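CBS domain-containing protein CBSX2, chloroplastic (Arabidopsis thaliana, PDB 3SL7) probably modulates plant development by regulating the chloroplast thioredoxin system, acting through a pair of CBS domains. Local coordinates at residues F9-Q14 against I144-N149. Residues are numbered along the deposited sequence; the frame is centred on the assembly and turned at random.
Sequences FMTPRQ and ILTRGN
T11 and I144 form an antiparallel hydrogen-bonded pair, T11 N donating to I144 O at 2.7 Å and I144 N to T11 O at 3.0 Å. These two bonds illustrate how a short strand near the chain's start can be stitched onto the edge of the sheet of the second CBS motif, a recurrent feature of CBS pairs. Above the pair the two side chains lie alongside each other, T11 CB resting 3.6 Å from I144 CG2.

N149, in the first turn of helix 147-159, reaches back across the strand end. Its CB comes within 3.2 Å of F9 O, and CG remains near both that carbonyl and the T11 hydroxyl. With CG anti to its own carbonyl carbon (chi1 -69°), the amide is carried back toward T11, crossing that side chain at about a right angle. At the tip ND2 donates to T11 OG1 (2.7 Å, N-H...O 157°), the hydroxyl lying exactly in the amide plane, while OD1 lies 3.2 Å from the same T11 OG1. The backbone of N149 is engaged too: its N donates to OG1 of the N-cap T146, and a water bridges its O to F9 O. Were N149 cut back to an alanine, the buried T11 hydroxyl would probably lose its amide donor and a gap would be likely to open where the carboxamide lies between the strand pair and the helix start.

L145 CD1 packs near M10 CA, while the backbone of L145 hydrogen-bonds to L132 of strand 131-135, on the other side of strand 141-146. Strand 11-12, short and weakly bonded, is one of the two outermost strands of this sheet within the chain, next to 141-146; F9 packs against helices 147-159 and 117-124, and L16, in a loop, touches both T11 and I144.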
loop_
_atom_site.group_PDB
_atom_site.type_symbol
_atom_site.label_atom_id
_atom_site.label_comp_id
_atom_site.label_asym_id
_atom_site.label_seq_id
_atom_site.Cartn_x
_atom_site.Cartn_y
_atom_site.Cartn_z
ATOM N N PHE A 9 8.388 -14.094 9.719
ATOM C CA PHE A 9 7.239 -13.411 9.105
ATOM C C PHE A 9 7.562 -12.327 8.089
ATOM O O PHE A 9 6.658 -11.702 7.543
ATOM C CB PHE A 9 6.346 -12.828 10.189
ATOM C CG PHE A 9 5.759 -13.866 11.097
ATOM C CD1 PHE A 9 4.622 -14.563 10.728
ATOM C CD2 PHE A 9 6.348 -14.148 12.314
ATOM C CE1 PHE A 9 4.082 -15.515 11.555
ATOM C CE2 PHE A 9 5.808 -15.104 13.149
ATOM C CZ PHE A 9 4.676 -15.791 12.766
HETATM N N MSE A 10 8.842 -12.104 7.828
HETATM C CA MSE A 10 9.238 -11.077 6.869
HETATM C C MSE A 10 8.845 -11.433 5.446
HETATM O O MSE A 10 8.622 -12.601 5.104
HETATM C CB MSE A 10 10.750 -10.892 6.898
HETATM C CG MSE A 10 11.477 -12.063 6.277
HETATM SE SE MSE A 10 13.390 -11.829 6.429
HETATM C CE MSE A 10 13.978 -13.230 5.182
ATOM N N THR A 11 8.788 -10.406 4.613
ATOM C CA THR A 11 8.610 -10.571 3.189
ATOM C C THR A 11 9.919 -11.078 2.619
ATOM O O THR A 11 10.950 -10.420 2.758
ATOM C CB THR A 11 8.266 -9.213 2.540
ATOM O OG1 THR A 11 7.097 -8.680 3.177
ATOM C CG2 THR A 11 8.008 -9.373 1.053
ATOM N N PRO A 12 9.882 -12.247 1.969
ATOM C CA PRO A 12 11.053 -12.891 1.364
ATOM C C PRO A 12 11.694 -11.994 0.317
ATOM O O PRO A 12 11.019 -11.139 -0.249
ATOM C CB PRO A 12 10.452 -14.110 0.665
ATOM C CG PRO A 12 9.144 -14.337 1.328
ATOM C CD PRO A 12 8.644 -12.995 1.707
ATOM N N ARG A 13 12.980 -12.202 0.067
ATOM C CA ARG A 13 13.723 -11.469 -0.951
ATOM C C ARG A 13 13.002 -11.533 -2.296
ATOM O O ARG A 13 12.948 -10.546 -3.027
ATOM C CB ARG A 13 15.126 -12.073 -1.073
ATOM C CG ARG A 13 16.121 -11.371 -1.998
ATOM C CD ARG A 13 17.400 -12.218 -2.042
ATOM N NE ARG A 13 18.489 -11.661 -2.843
ATOM C CZ ARG A 13 19.645 -11.221 -2.346
ATOM N NH1 ARG A 13 19.874 -11.251 -1.037
ATOM N NH2 ARG A 13 20.576 -10.741 -3.159
ATOM N N GLN A 14 12.442 -12.696 -2.618
ATOM C CA GLN A 14 11.840 -12.904 -3.935
ATOM C C GLN A 14 10.625 -12.017 -4.165
ATOM O O GLN A 14 10.192 -11.842 -5.301
ATOM C CB GLN A 14 11.482 -14.379 -4.169
ATOM C CG GLN A 14 10.556 -14.986 -3.122
ATOM C CD GLN A 14 11.306 -15.762 -2.053
ATOM O OE1 GLN A 14 12.410 -15.389 -1.650
ATOM N NE2 GLN A 14 10.710 -16.856 -1.596
ATOM N N ILE A 144 12.064 -7.790 3.814
ATOM C CA ILE A 144 11.580 -6.578 4.418
ATOM C C ILE A 144 10.462 -6.940 5.383
ATOM O O ILE A 144 9.697 -7.872 5.136
ATOM C CB ILE A 144 11.138 -5.535 3.325
ATOM C CG1 ILE A 144 10.939 -4.156 3.932
ATOM C CG2 ILE A 144 9.871 -5.973 2.596
ATOM C CD1 ILE A 144 10.993 -3.043 2.889
ATOM N N LEU A 145 10.403 -6.235 6.507
ATOM C CA LEU A 145 9.282 -6.380 7.430
ATOM C C LEU A 145 8.333 -5.201 7.266
ATOM O O LEU A 145 8.721 -4.043 7.442
ATOM C CB LEU A 145 9.761 -6.448 8.882
ATOM C CG LEU A 145 8.651 -6.781 9.888
ATOM C CD1 LEU A 145 8.197 -8.244 9.722
ATOM C CD2 LEU A 145 9.115 -6.521 11.320
ATOM N N THR A 146 7.084 -5.508 6.948
ATOM C CA THR A 146 6.077 -4.486 6.743
ATOM C C THR A 146 5.063 -4.592 7.861
ATOM O O THR A 146 5.010 -5.602 8.542
ATOM C CB THR A 146 5.333 -4.714 5.421
ATOM O OG1 THR A 146 4.529 -5.896 5.531
ATOM C CG2 THR A 146 6.325 -4.892 4.263
ATOM N N ARG A 147 4.239 -3.564 8.034
ATOM C CA ARG A 147 3.181 -3.625 9.030
ATOM C C ARG A 147 2.254 -4.793 8.723
ATOM O O ARG A 147 1.796 -5.489 9.630
ATOM C CB ARG A 147 2.406 -2.311 9.085
ATOM C CG ARG A 147 3.156 -1.188 9.784
ATOM C CD ARG A 147 2.384 0.124 9.710
ATOM N NE ARG A 147 1.028 0.001 10.242
ATOM C CZ ARG A 147 0.734 -0.042 11.540
ATOM N NH1 ARG A 147 1.706 0.011 12.446
ATOM N NH2 ARG A 147 -0.531 -0.145 11.934
ATOM N N GLY A 148 1.997 -5.011 7.438
ATOM C CA GLY A 148 1.198 -6.141 6.999
ATOM C C GLY A 148 1.773 -7.487 7.423
ATOM O O GLY A 148 1.032 -8.391 7.790
ATOM N N ASN A 149 3.094 -7.635 7.349
ATOM C CA ASN A 149 3.741 -8.849 7.832
ATOM C C ASN A 149 3.474 -9.043 9.315
ATOM O O ASN A 149 3.260 -10.160 9.767
ATOM C CB ASN A 149 5.258 -8.797 7.625
ATOM C CG ASN A 149 5.657 -8.865 6.173
ATOM O OD1 ASN A 149 4.934 -9.426 5.344
ATOM N ND2 ASN A 149 6.832 -8.301 5.855
HETATM O O HOH W 1 4.071 -12.426 7.855
#